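Local coordinates for DUF3887 domain-containing protein (Ruminococcus gnavus, PDB 4HYZ) that is of unknown function but belongs to the DUF3887 family of the NTF2 clan and is probably exported as a lipoprotein, at residues 5-8 / 12-15; 14-19 / 101-106; 18-23 / 86-91. All coordinates share one frame; numbering follows the deposited sequence. Where two conformers were deposited one is given.

Contact 1: residues 5-8 / 12-15. With SO4 (sulfate ion), chain K; SO4 (sulfate ion), chain M.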
ATOM      1  N   LYS A   5       4.609  -2.062  -1.903  1.00 28.11           N
ATOM      2  CA  LYS A   5       3.233  -2.410  -1.520  1.00 26.00           C
ATOM      3  C   LYS A   5       2.400  -2.753  -2.780  1.00 29.26           C
ATOM      4  O   LYS A   5       1.182  -2.591  -2.811  1.00 30.04           O
ATOM      5  CB  LYS A   5       2.623  -1.311  -0.666  1.00 27.33           C
ATOM      6  CG  LYS A   5       3.075  -1.413   0.798  1.00 23.18           C
ATOM      7  CD  LYS A   5       2.677  -0.207   1.625  1.00 24.07           C
ATOM      8  CE  LYS A   5       3.357  -0.291   2.973  1.00 30.20           C
ATOM      9  NZ  LYS A   5       2.739   0.622   3.969  1.00 34.68           N
ATOM     10  N   GLU A   6       3.067  -3.317  -3.775  1.00 27.67           N
ATOM     11  CA  GLU A   6       2.475  -3.863  -5.028  1.00 29.58           C
ATOM     12  C   GLU A   6       3.526  -4.735  -5.671  1.00 31.89           C
ATOM     13  O   GLU A   6       4.657  -4.753  -5.195  1.00 30.60           O
ATOM     14  CB  GLU A   6       1.997  -2.758  -6.016  1.00 31.73           C
ATOM     15  CG  GLU A   6       3.131  -1.857  -6.545  1.00 37.60           C
ATOM     16  CD  GLU A   6       3.544  -0.754  -5.593  1.00 45.23           C
ATOM     17  OE1 GLU A   6       2.649  -0.076  -5.032  1.00 39.05           O
ATOM     18  OE2 GLU A   6       4.764  -0.568  -5.400  1.00 42.34           O
ATOM     19  N   LEU A   7       3.191  -5.441  -6.746  1.00 30.49           N
ATOM     20  CA  LEU A   7       4.219  -6.247  -7.418  1.00 29.74           C
ATOM     21  C   LEU A   7       5.244  -5.341  -8.114  1.00 34.45           C
ATOM     22  O   LEU A   7       4.846  -4.322  -8.689  1.00 34.77           O
ATOM     23  CB  LEU A   7       3.589  -7.177  -8.470  1.00 28.63           C
ATOM     24  CG  LEU A   7       2.700  -8.327  -7.957  1.00 31.42           C
ATOM     25  CD1 LEU A   7       1.810  -8.865  -9.116  1.00 29.29           C
ATOM     26  CD2 LEU A   7       3.528  -9.422  -7.240  1.00 30.27           C
ATOM     27  N   PRO A   8       6.516  -5.762  -8.223  1.00 30.20           N
ATOM     28  CA  PRO A   8       7.469  -5.005  -9.055  1.00 31.02           C
ATOM     29  C   PRO A   8       7.149  -5.118 -10.545  1.00 37.35           C
ATOM     30  O   PRO A   8       6.330  -5.951 -10.945  1.00 38.34           O
ATOM     31  CB  PRO A   8       8.811  -5.704  -8.781  1.00 32.71           C
ATOM     32  CG  PRO A   8       8.591  -6.535  -7.551  1.00 35.67           C
ATOM     33  CD  PRO A   8       7.155  -6.959  -7.641  1.00 30.63           C
ATOM     34  N   ASP A  12       2.886 -10.071 -12.876  1.00 34.11           N
ATOM     35  CA  ASP A  12       1.488  -9.665 -13.033  1.00 33.41           C
ATOM     36  C   ASP A  12       0.652 -10.496 -12.096  1.00 34.00           C
ATOM     37  O   ASP A  12       1.005 -11.632 -11.793  1.00 32.57           O
ATOM     38  CB  ASP A  12       0.999  -9.678 -14.484  1.00 37.37           C
ATOM     39  CG  ASP A  12       0.686 -11.027 -14.991  1.00 50.40           C
ATOM     40  OD1 ASP A  12       1.617 -11.693 -15.474  1.00 57.31           O
ATOM     41  OD2 ASP A  12      -0.488 -11.444 -14.865  1.00 49.21           O
ATOM     42  N   LYS A  13      -0.425  -9.908 -11.592  1.00 31.82           N
ATOM     43  CA  LYS A  13      -1.260 -10.494 -10.534  1.00 31.15           C
ATOM     44  C   LYS A  13      -1.794 -11.889 -10.864  1.00 35.23           C
ATOM     45  O   LYS A  13      -1.642 -12.792 -10.055  1.00 35.74           O
ATOM     46  CB  LYS A  13      -2.426  -9.572 -10.175  1.00 33.22           C
ATOM     47  CG  LYS A  13      -1.999  -8.295  -9.465  1.00 34.35           C
ATOM     48  CD  LYS A  13      -3.225  -7.469  -9.146  1.00 43.28           C
ATOM     49  CE  LYS A  13      -2.927  -6.001  -8.936  1.00 57.46           C
ATOM     50  NZ  LYS A  13      -4.184  -5.189  -8.783  1.00 69.79           N
ATOM     51  N   GLU A  14      -2.412 -12.047 -12.025  1.00 32.17           N
ATOM     52  CA  GLU A  14      -3.008 -13.291 -12.498  1.00 34.23           C
ATOM     53  C   GLU A  14      -1.957 -14.422 -12.547  1.00 37.30           C
ATOM     54  O   GLU A  14      -2.232 -15.495 -12.039  1.00 37.17           O
ATOM     55  CB  GLU A  14      -3.641 -13.030 -13.888  1.00 37.91           C
ATOM     56  CG  GLU A  14      -4.605 -14.087 -14.400  1.00 59.71           C
ATOM     57  CD  GLU A  14      -5.030 -13.951 -15.860  1.00101.81           C
ATOM     58  OE1 GLU A  14      -4.427 -13.139 -16.603  1.00104.09           O
ATOM     59  OE2 GLU A  14      -5.935 -14.710 -16.274  1.00104.46           O
ATOM     60  N   THR A  15      -0.751 -14.169 -13.094  1.00 33.54           N
ATOM     61  CA  THR A  15       0.334 -15.155 -13.172  1.00 32.38           C
ATOM     62  C   THR A  15       0.772 -15.548 -11.761  1.00 34.98           C
ATOM     63  O   THR A  15       0.983 -16.727 -11.493  1.00 33.58           O
ATOM     64  CB  THR A  15       1.511 -14.575 -13.968  1.00 33.53           C
ATOM     65  OG1 THR A  15       1.017 -14.249 -15.241  1.00 34.56           O
ATOM     66  CG2 THR A  15       2.675 -15.562 -14.148  1.00 31.52           C
TER
HETATM   67  S   SO4 K 201      -3.811  -5.078  -4.696  1.00 71.74           S
HETATM   68  O1  SO4 K 201      -4.597  -5.628  -5.802  1.00 67.79           O
HETATM   69  O2  SO4 K 201      -4.539  -3.928  -4.140  1.00 76.09           O
HETATM   70  O3  SO4 K 201      -3.606  -6.095  -3.634  1.00 71.20           O
HETATM   71  O4  SO4 K 201      -2.455  -4.634  -5.147  1.00 75.43           O
HETATM   72  S   SO4 M 203      -6.911  -5.251 -11.736  1.00 96.81           S
HETATM   73  O1  SO4 M 203      -6.758  -6.157 -10.579  1.00 95.91           O
HETATM   74  O2  SO4 M 203      -7.010  -6.026 -12.970  1.00 99.03           O
HETATM   75  O3  SO4 M 203      -8.143  -4.490 -11.552  1.00 95.94           O
HETATM   76  O4  SO4 M 203      -5.747  -4.349 -11.867  1.00 96.72           O

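Contact 2: residues 14-19 / 101-106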
ATOM      1  N   GLU A  14      -2.412 -12.047 -12.025  1.00 32.17           N
ATOM      2  CA  GLU A  14      -3.008 -13.291 -12.498  1.00 34.23           C
ATOM      3  C   GLU A  14      -1.957 -14.422 -12.547  1.00 37.30           C
ATOM      4  O   GLU A  14      -2.232 -15.495 -12.039  1.00 37.17           O
ATOM      5  CB  GLU A  14      -3.641 -13.030 -13.888  1.00 37.91           C
ATOM      6  CG  GLU A  14      -4.605 -14.087 -14.400  1.00 59.71           C
ATOM      7  CD  GLU A  14      -5.030 -13.951 -15.860  1.00101.81           C
ATOM      8  OE1 GLU A  14      -4.427 -13.139 -16.603  1.00104.09           O
ATOM      9  OE2 GLU A  14      -5.935 -14.710 -16.274  1.00104.46           O
ATOM     10  N   THR A  15      -0.751 -14.169 -13.094  1.00 33.54           N
ATOM     11  CA  THR A  15       0.334 -15.155 -13.172  1.00 32.38           C
ATOM     12  C   THR A  15       0.772 -15.548 -11.761  1.00 34.98           C
ATOM     13  O   THR A  15       0.983 -16.727 -11.493  1.00 33.58           O
ATOM     14  CB  THR A  15       1.511 -14.575 -13.968  1.00 33.53           C
ATOM     15  OG1 THR A  15       1.017 -14.249 -15.241  1.00 34.56           O
ATOM     16  CG2 THR A  15       2.675 -15.562 -14.148  1.00 31.52           C
ATOM     17  N   VAL A  16       0.923 -14.552 -10.878  1.00 29.22           N
ATOM     18  CA  VAL A  16       1.381 -14.791  -9.517  1.00 27.63           C
ATOM     19  C   VAL A  16       0.335 -15.589  -8.745  1.00 31.98           C
ATOM     20  O   VAL A  16       0.721 -16.565  -8.110  1.00 32.24           O
ATOM     21  CB  VAL A  16       1.766 -13.485  -8.794  1.00 28.90           C
ATOM     22  CG1 VAL A  16       2.011 -13.720  -7.282  1.00 26.75           C
ATOM     23  CG2 VAL A  16       3.003 -12.882  -9.462  1.00 27.32           C
ATOM     24  N   ARG A  17      -0.959 -15.204  -8.821  1.00 28.89           N
ATOM     25  CA  ARG A  17      -2.034 -15.917  -8.128  0.50 30.38           C
ATOM     26  C   ARG A  17      -2.093 -17.371  -8.612  1.00 34.04           C
ATOM     27  O   ARG A  17      -2.161 -18.269  -7.798  1.00 35.54           O
ATOM     28  CB  ARG A  17      -3.397 -15.214  -8.325  0.50 33.83           C
ATOM     29  CG  ARG A  17      -4.590 -15.939  -7.659  0.50 41.17           C
ATOM     30  CD  ARG A  17      -5.925 -15.254  -7.910  0.50 45.43           C
ATOM     31  NE  ARG A  17      -7.070 -16.154  -7.689  0.50 48.90           N
ATOM     32  CZ  ARG A  17      -7.743 -16.770  -8.659  0.50 58.47           C
ATOM     33  NH1 ARG A  17      -7.383 -16.617  -9.925  0.50 44.72           N
ATOM     34  NH2 ARG A  17      -8.761 -17.571  -8.365  0.50 45.13           N
ATOM     35  N   LYS A  18      -2.034 -17.595  -9.937  1.00 31.71           N
ATOM     36  CA  LYS A  18      -2.110 -18.910 -10.536  1.00 32.34           C
ATOM     37  C   LYS A  18      -0.938 -19.792 -10.060  1.00 36.69           C
ATOM     38  O   LYS A  18      -1.187 -20.944  -9.652  1.00 37.61           O
ATOM     39  CB  LYS A  18      -2.205 -18.828 -12.069  1.00 36.03           C
ATOM     40  CG  LYS A  18      -2.380 -20.186 -12.744  1.00 48.91           C
ATOM     41  CD  LYS A  18      -2.310 -20.084 -14.264  1.00 63.73           C
ATOM     42  CE  LYS A  18      -2.676 -21.384 -14.967  1.00 65.54           C
ATOM     43  NZ  LYS A  18      -1.500 -22.289 -15.135  1.00 65.64           N
ATOM     44  N   GLN A  19       0.298 -19.249 -10.043  1.00 30.66           N
ATOM     45  CA  GLN A  19       1.475 -20.001  -9.587  1.00 28.98           C
ATOM     46  C   GLN A  19       1.421 -20.293  -8.097  1.00 32.45           C
ATOM     47  O   GLN A  19       1.837 -21.374  -7.696  1.00 31.21           O
ATOM     48  CB  GLN A  19       2.787 -19.267  -9.924  1.00 29.02           C
ATOM     49  CG  GLN A  19       4.027 -20.157  -9.737  1.00 29.58           C
ATOM     50  CD  GLN A  19       4.063 -21.285 -10.735  1.00 35.83           C
ATOM     51  OE1 GLN A  19       4.196 -21.053 -11.933  1.00 35.23           O
ATOM     52  NE2 GLN A  19       3.809 -22.514 -10.289  1.00 27.73           N
ATOM     53  N   LEU A 101       4.160 -16.213  -0.111  1.00 32.45           N
ATOM     54  CA  LEU A 101       5.033 -16.749  -1.144  1.00 32.90           C
ATOM     55  C   LEU A 101       5.697 -15.620  -1.868  1.00 38.59           C
ATOM     56  O   LEU A 101       5.065 -14.594  -2.110  1.00 39.98           O
ATOM     57  CB  LEU A 101       4.227 -17.614  -2.155  1.00 32.08           C
ATOM     58  CG  LEU A 101       3.949 -19.072  -1.779  1.00 35.61           C
ATOM     59  CD1 LEU A 101       3.020 -19.183  -0.575  1.00 37.72           C
ATOM     60  CD2 LEU A 101       3.296 -19.804  -2.927  1.00 32.02           C
ATOM     61  N   ALA A 102       6.956 -15.808  -2.243  1.00 34.38           N
ATOM     62  CA  ALA A 102       7.700 -14.816  -3.005  1.00 32.63           C
ATOM     63  C   ALA A 102       8.392 -15.503  -4.157  1.00 34.83           C
ATOM     64  O   ALA A 102       8.836 -16.642  -4.026  1.00 36.20           O
ATOM     65  CB  ALA A 102       8.694 -14.068  -2.113  1.00 33.07           C
ATOM     66  N   TYR A 103       8.480 -14.805  -5.282  1.00 29.97           N
ATOM     67  CA  TYR A 103       9.037 -15.315  -6.522  1.00 29.12           C
ATOM     68  C   TYR A 103      10.102 -14.430  -7.085  1.00 33.90           C
ATOM     69  O   TYR A 103      10.036 -13.200  -6.954  1.00 32.67           O
ATOM     70  CB  TYR A 103       7.901 -15.406  -7.585  1.00 29.06           C
ATOM     71  CG  TYR A 103       6.851 -16.448  -7.248  1.00 28.96           C
ATOM     72  CD1 TYR A 103       7.065 -17.797  -7.525  1.00 30.18           C
ATOM     73  CD2 TYR A 103       5.652 -16.089  -6.622  1.00 28.43           C
ATOM     74  CE1 TYR A 103       6.101 -18.761  -7.225  1.00 29.16           C
ATOM     75  CE2 TYR A 103       4.673 -17.043  -6.333  1.00 28.91           C
ATOM     76  CZ  TYR A 103       4.911 -18.382  -6.624  1.00 33.09           C
ATOM     77  OH  TYR A 103       3.998 -19.355  -6.307  1.00 32.20           O
ATOM     78  N   ASP A 104      11.013 -15.044  -7.841  1.00 29.80           N
ATOM     79  CA  ASP A 104      11.932 -14.264  -8.649  1.00 29.83           C
ATOM     80  C   ASP A 104      11.207 -14.023 -10.002  1.00 33.05           C
ATOM     81  O   ASP A 104      10.079 -14.533 -10.208  1.00 30.95           O
ATOM     82  CB  ASP A 104      13.312 -14.944  -8.774  1.00 32.08           C
ATOM     83  CG  ASP A 104      13.390 -16.247  -9.548  1.00 36.67           C
ATOM     84  OD1 ASP A 104      12.348 -16.694 -10.098  1.00 34.34           O
ATOM     85  OD2 ASP A 104      14.494 -16.777  -9.678  1.00 41.62           O
ATOM     86  N   GLU A 105      11.823 -13.254 -10.915  1.00 32.75           N
ATOM     87  CA  GLU A 105      11.177 -12.922 -12.190  1.00 32.70           C
ATOM     88  C   GLU A 105      10.915 -14.168 -13.059  1.00 38.00           C
ATOM     89  O   GLU A 105      10.004 -14.125 -13.893  1.00 37.69           O
ATOM     90  CB  GLU A 105      11.998 -11.881 -12.978  1.00 35.02           C
ATOM     91  CG  GLU A 105      11.926 -10.481 -12.376  1.00 37.06           C
ATOM     92  CD  GLU A 105      10.753  -9.601 -12.772  1.00 51.04           C
ATOM     93  OE1 GLU A 105       9.843 -10.095 -13.474  1.00 37.59           O
ATOM     94  OE2 GLU A 105      10.716  -8.426 -12.331  1.00 42.51           O
ATOM     95  N   ASP A 106      11.695 -15.267 -12.858  1.00 34.36           N
ATOM     96  CA  ASP A 106      11.482 -16.536 -13.585  1.00 34.82           C
ATOM     97  C   ASP A 106      10.325 -17.332 -12.992  1.00 36.08           C
ATOM     98  O   ASP A 106      10.055 -18.441 -13.442  1.00 37.51           O
ATOM     99  CB  ASP A 106      12.758 -17.391 -13.624  1.00 37.57           C
ATOM    100  CG  ASP A 106      13.834 -16.817 -14.527  1.00 47.44           C
ATOM    101  OD1 ASP A 106      13.529 -15.881 -15.298  1.00 48.62           O
ATOM    102  OD2 ASP A 106      14.979 -17.307 -14.469  1.00 52.92           O
TER

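Contact 3: residues 18-23 / 86-91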
ATOM      1  N   LYS A  18      -2.034 -17.595  -9.937  1.00 31.71           N
ATOM      2  CA  LYS A  18      -2.110 -18.910 -10.536  1.00 32.34           C
ATOM      3  C   LYS A  18      -0.938 -19.792 -10.060  1.00 36.69           C
ATOM      4  O   LYS A  18      -1.187 -20.944  -9.652  1.00 37.61           O
ATOM      5  CB  LYS A  18      -2.205 -18.828 -12.069  1.00 36.03           C
ATOM      6  CG  LYS A  18      -2.380 -20.186 -12.744  1.00 48.91           C
ATOM      7  CD  LYS A  18      -2.310 -20.084 -14.264  1.00 63.73           C
ATOM      8  CE  LYS A  18      -2.676 -21.384 -14.967  1.00 65.54           C
ATOM      9  NZ  LYS A  18      -1.500 -22.289 -15.135  1.00 65.64           N
ATOM     10  N   GLN A  19       0.298 -19.249 -10.043  1.00 30.66           N
ATOM     11  CA  GLN A  19       1.475 -20.001  -9.587  1.00 28.98           C
ATOM     12  C   GLN A  19       1.421 -20.293  -8.097  1.00 32.45           C
ATOM     13  O   GLN A  19       1.837 -21.374  -7.696  1.00 31.21           O
ATOM     14  CB  GLN A  19       2.787 -19.267  -9.924  1.00 29.02           C
ATOM     15  CG  GLN A  19       4.027 -20.157  -9.737  1.00 29.58           C
ATOM     16  CD  GLN A  19       4.063 -21.285 -10.735  1.00 35.83           C
ATOM     17  OE1 GLN A  19       4.196 -21.053 -11.933  1.00 35.23           O
ATOM     18  NE2 GLN A  19       3.809 -22.514 -10.289  1.00 27.73           N
ATOM     19  N   ALA A  20       0.917 -19.332  -7.278  1.00 29.09           N
ATOM     20  CA  ALA A  20       0.814 -19.493  -5.827  1.00 29.11           C
ATOM     21  C   ALA A  20      -0.179 -20.623  -5.501  1.00 33.31           C
ATOM     22  O   ALA A  20       0.086 -21.451  -4.634  1.00 33.24           O
ATOM     23  CB  ALA A  20       0.368 -18.180  -5.173  1.00 29.03           C
HETATM   24  N   MSE A  21      -1.308 -20.667  -6.217  1.00 30.41           N
HETATM   25  CA  MSE A  21      -2.300 -21.732  -6.000  1.00 30.98           C
HETATM   26  C   MSE A  21      -1.716 -23.109  -6.357  1.00 35.47           C
HETATM   27  O   MSE A  21      -1.897 -24.080  -5.602  1.00 37.61           O
HETATM   28  CB  MSE A  21      -3.565 -21.459  -6.803  1.00 32.84           C
HETATM   29  CG  MSE A  21      -4.325 -20.238  -6.288  1.00 39.45           C
HETATM   30 SE   MSE A  21      -6.027 -20.092  -7.193  0.75 47.91          SE
HETATM   31  CE  MSE A  21      -5.423 -19.515  -8.977  1.00 41.98           C
ATOM     32  N   GLU A  22      -0.967 -23.179  -7.466  1.00 30.86           N
ATOM     33  CA  GLU A  22      -0.302 -24.435  -7.889  1.00 30.39           C
ATOM     34  C   GLU A  22       0.769 -24.846  -6.900  1.00 33.52           C
ATOM     35  O   GLU A  22       0.844 -25.997  -6.533  1.00 34.87           O
ATOM     36  CB  GLU A  22       0.325 -24.265  -9.268  1.00 30.60           C
ATOM     37  CG  GLU A  22      -0.705 -24.358 -10.361  1.00 37.11           C
ATOM     38  CD  GLU A  22      -0.307 -23.776 -11.693  1.00 46.63           C
ATOM     39  OE1 GLU A  22       0.741 -23.096 -11.775  1.00 45.28           O
ATOM     40  OE2 GLU A  22      -1.103 -23.931 -12.643  1.00 54.66           O
ATOM     41  N   ASP A  23       1.583 -23.889  -6.441  1.00 31.15           N
ATOM     42  CA  ASP A  23       2.668 -24.158  -5.505  1.00 31.75           C
ATOM     43  C   ASP A  23       2.145 -24.575  -4.121  1.00 37.03           C
ATOM     44  O   ASP A  23       2.782 -25.391  -3.460  1.00 37.58           O
ATOM     45  CB  ASP A  23       3.613 -22.949  -5.423  1.00 32.47           C
ATOM     46  CG  ASP A  23       4.415 -22.763  -6.705  1.00 37.35           C
ATOM     47  OD1 ASP A  23       4.343 -23.654  -7.600  1.00 37.76           O
ATOM     48  OD2 ASP A  23       5.087 -21.724  -6.837  1.00 39.87           O
ATOM     49  N   VAL A  86       3.071 -12.549  -2.616  1.00 36.22           N
ATOM     50  CA  VAL A  86       1.638 -12.667  -2.475  1.00 36.21           C
ATOM     51  C   VAL A  86       1.316 -13.286  -1.121  1.00 38.65           C
ATOM     52  O   VAL A  86       1.971 -14.225  -0.679  1.00 39.24           O
ATOM     53  CB  VAL A  86       0.961 -13.411  -3.664  1.00 40.08           C
ATOM     54  CG1 VAL A  86       1.332 -14.897  -3.711  1.00 39.97           C
ATOM     55  CG2 VAL A  86      -0.554 -13.233  -3.649  1.00 41.12           C
ATOM     56  N   ILE A  87       0.333 -12.701  -0.447  1.00 34.88           N
ATOM     57  CA  ILE A  87      -0.268 -13.222   0.768  1.00 35.79           C
ATOM     58  C   ILE A  87      -1.627 -13.733   0.304  1.00 41.50           C
ATOM     59  O   ILE A  87      -2.442 -12.954  -0.188  1.00 41.89           O
ATOM     60  CB  ILE A  87      -0.329 -12.235   1.942  1.00 39.30           C
ATOM     61  CG1 ILE A  87       1.097 -11.630   2.205  1.00 38.97           C
ATOM     62  CG2 ILE A  87      -0.906 -12.975   3.156  1.00 39.58           C
ATOM     63  CD1 ILE A  87       1.137 -10.516   3.221  1.00 51.68           C
ATOM     64  N   ILE A  88      -1.805 -15.045   0.304  1.00 38.09           N
ATOM     65  CA  ILE A  88      -3.037 -15.654  -0.210  1.00 36.65           C
ATOM     66  C   ILE A  88      -3.721 -16.429   0.909  1.00 40.55           C
ATOM     67  O   ILE A  88      -3.073 -17.120   1.694  1.00 41.21           O
ATOM     68  CB  ILE A  88      -2.778 -16.518  -1.488  1.00 36.65           C
ATOM     69  CG1 ILE A  88      -4.083 -17.164  -2.061  1.00 38.15           C
ATOM     70  CG2 ILE A  88      -1.654 -17.539  -1.283  1.00 31.23           C
ATOM     71  CD1 ILE A  88      -3.922 -17.767  -3.498  1.00 44.01           C
ATOM     72  N   VAL A  89      -5.029 -16.241   1.008  1.00 38.09           N
ATOM     73  CA  VAL A  89      -5.864 -16.913   1.991  1.00 41.09           C
ATOM     74  C   VAL A  89      -6.142 -18.325   1.502  1.00 46.15           C
ATOM     75  O   VAL A  89      -6.546 -18.511   0.355  1.00 44.79           O
ATOM     76  CB  VAL A  89      -7.189 -16.146   2.263  1.00 45.87           C
ATOM     77  CG1 VAL A  89      -8.115 -16.941   3.177  1.00 48.91           C
ATOM     78  CG2 VAL A  89      -6.909 -14.774   2.848  1.00 45.16           C
ATOM     79  N   VAL A  90      -5.910 -19.312   2.362  1.00 45.30           N
ATOM     80  CA  VAL A  90      -6.246 -20.706   2.073  1.00 45.93           C
ATOM     81  C   VAL A  90      -7.252 -21.117   3.156  1.00 52.45           C
ATOM     82  O   VAL A  90      -6.966 -21.018   4.357  1.00 52.43           O
ATOM     83  CB  VAL A  90      -5.040 -21.656   1.937  1.00 48.68           C
ATOM     84  CG1 VAL A  90      -5.507 -23.038   1.533  1.00 48.94           C
ATOM     85  CG2 VAL A  90      -4.042 -21.121   0.908  1.00 46.79           C
ATOM     86  N   LYS A  91      -8.457 -21.469   2.727  1.00 52.42           N
ATOM     87  CA  LYS A  91      -9.537 -21.840   3.659  1.00 56.96           C
ATOM     88  C   LYS A  91      -9.543 -23.357   3.867  1.00 58.71           C
ATOM     89  O   LYS A  91      -9.705 -24.104   2.907  1.00 56.24           O
ATOM     90  CB  LYS A  91     -10.919 -21.342   3.162  1.00 61.45           C
ATOM     91  CG  LYS A  91     -10.900 -19.916   2.601  1.00 73.75           C
ATOM     92  CD  LYS A  91     -12.286 -19.426   2.213  1.00 86.53           C
ATOM     93  CE  LYS A  91     -12.295 -17.956   1.881  1.00 93.94           C
ATOM     94  NZ  LYS A  91     -13.594 -17.535   1.305  1.00105.29           N
TER

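Contact 1: residues 5-8 / 12-15
The N-terminal end of helix 13-28, with Asp12 as its N-cap, receives the side chain of Leu7 from the loop that follows strand 2-4. CD1 of Leu7 does the touching: it lies over the face of the peptide between Asp12 and Lys13, 3.5 Å from Lys13 N. It also reaches the start of the lysine chain, with Leu7 CD1 3.9 Å from Lys13 CG. A branched aliphatic residue suits this spot, since it can cover the backbone and the hydrocarbon part of a lysine at once. Beyond CG the Lys13 chain runs extended and carries its ammonium group clear of the leucine to two sulfate ions, probably from the crystallisation liquor. Lys13 NZ donates to O1 of the chain K sulfate at 3.0 Å and to O1 of the chain M sulfate at 3.3 Å. The cap itself uses both carboxylate oxygens of Asp12. OD2 accepts from Thr15 N at 3.3 Å in a fairly straight bond (163°) that comes from above the carboxylate plane, while OD1 is met on its syn side by Thr15 OG1 at 2.6 Å. Two bonds thus fix the rotation of the carboxylate at the helix start. Tyr73 on strand 65-78 touches both Leu7 and Lys13, linking loop and helix to the sheet, and Lys13 also packs on Cys71 of the fourth subunit.

Contact 2: residues 14-19 / 101-106
The phenol ring of Tyr103 is approached obliquely by two helix atoms, Gln19 CG and Val16 O, and the Gln19 amide, beyond the touching methylenes, is turned 58° from the ring plane. This is helix-on-sheet packing: helix 13-28 rests on the antiparallel sheet, and Tyr103 reaches up from near the end of strand 95-103. The aliphatic part of Gln19, not its amide, makes the contact, with Gln19 CG 3.5 Å from Tyr103 CE1. CG stands anti to the backbone N of Gln19 (chi1 -168°), and the bend at chi2 (67°) turns the amide off toward Asp23, whose OD1 accepts from NE2. Glutamine suits this partly exposed edge of the helix because its methylenes can pack against the ring while its amide keeps a polar partner. The phenol oxygen slides in beside the helix backbone, leaving Tyr103 OH 3.3 Å from Gln19 O. Its hydrogen bond is made instead with Asp23 OD2. Tyrosine therefore fills a buried position with its ring and places a polar atom where a helix carboxylate can take it up. A phenylalanine here would probably leave Asp23 OD2 without this hydrogen-bonding mate and open a small gap beside the Gln19 carbonyl. Ala20 of the same helix and Leu109 of strand 109-113 also touch the tyrosine. Toward the helix start, the contact thins to one looser apolar touch, Val16 CG1 at 4.4 Å from Tyr103 CE2.

Contact 3: residues 18-23 / 86-91
Val86 opens the contact by setting its CG1 methyl against the only side-chain carbon of Ala20, with Val86 CG1 3.7 Å from Ala20 CB. That methyl sits between the backbone N and the carbonyl carbon of its own residue (chi1 68°), which directs it at the helix. Alanine suits the facing position because its single methyl fits between helix and strand at the usual helix-on-sheet spacing; the two segment axes lie 9.9 Å apart and cross at -56°. Ile87 belongs to the other face of the sheet, where it packs on Ile3 of the third subunit. Ile88 returns to the helix side and divides its branches between two residues. Its CG1 arm is anti to the backbone N (chi1 -179°), so that Ile88 CD1 reaches Met21 CG at 3.7 Å, the two side chains crossing at about a right angle; its CG2 stands more loosely 4.4 Å from Ala20 CB. Met21 is present as selenomethionine. Its flexible, unbranched chain can lie across the isoleucine arm. Further along, Val90 meets the next part of the helix at Ile24 and Gln28, and Lys91, though poorly ordered, is placed to form a salt bridge with Glu67 of strand 65-78. On the helix, Lys18 and Glu22 pair one turn apart, Lys18 NZ bridging to Glu22 OE2 at 3.0 Å. The carboxylate of Asp23 forms a salt bridge through OD1 with NE of Arg38. Alternate strand residues turned to an apolar helix stripe, across a curved antiparallel sheet, are consistent with the NTF2-like alpha+beta fold of the protein's clan.

In the fold
Helix 13-28 runs through all three contacts, from its capped start in contact 1 to its middle in contact 3. Centres of contacts 1 and 2 lie 8 Å apart, and Leu7 CD2 meets Val16 CG2 at 4.1 Å, carrying the packing into the core. Contacts 2 and 3, with centres 9 Å apart, use neighbouring strands of one sheet, joined by a probable hydrogen bond from Val86 N to Leu101 O of 2.9 Å. Tyr103 OH and Asp23 OD2, 2.7 Å apart, also tie them. The function is unknown, so no contact can be tied to an active site; glycerol, probably from the crystallisation liquor, lies about 5 Å from Lys13's side chain and about 4 Å from Met21's.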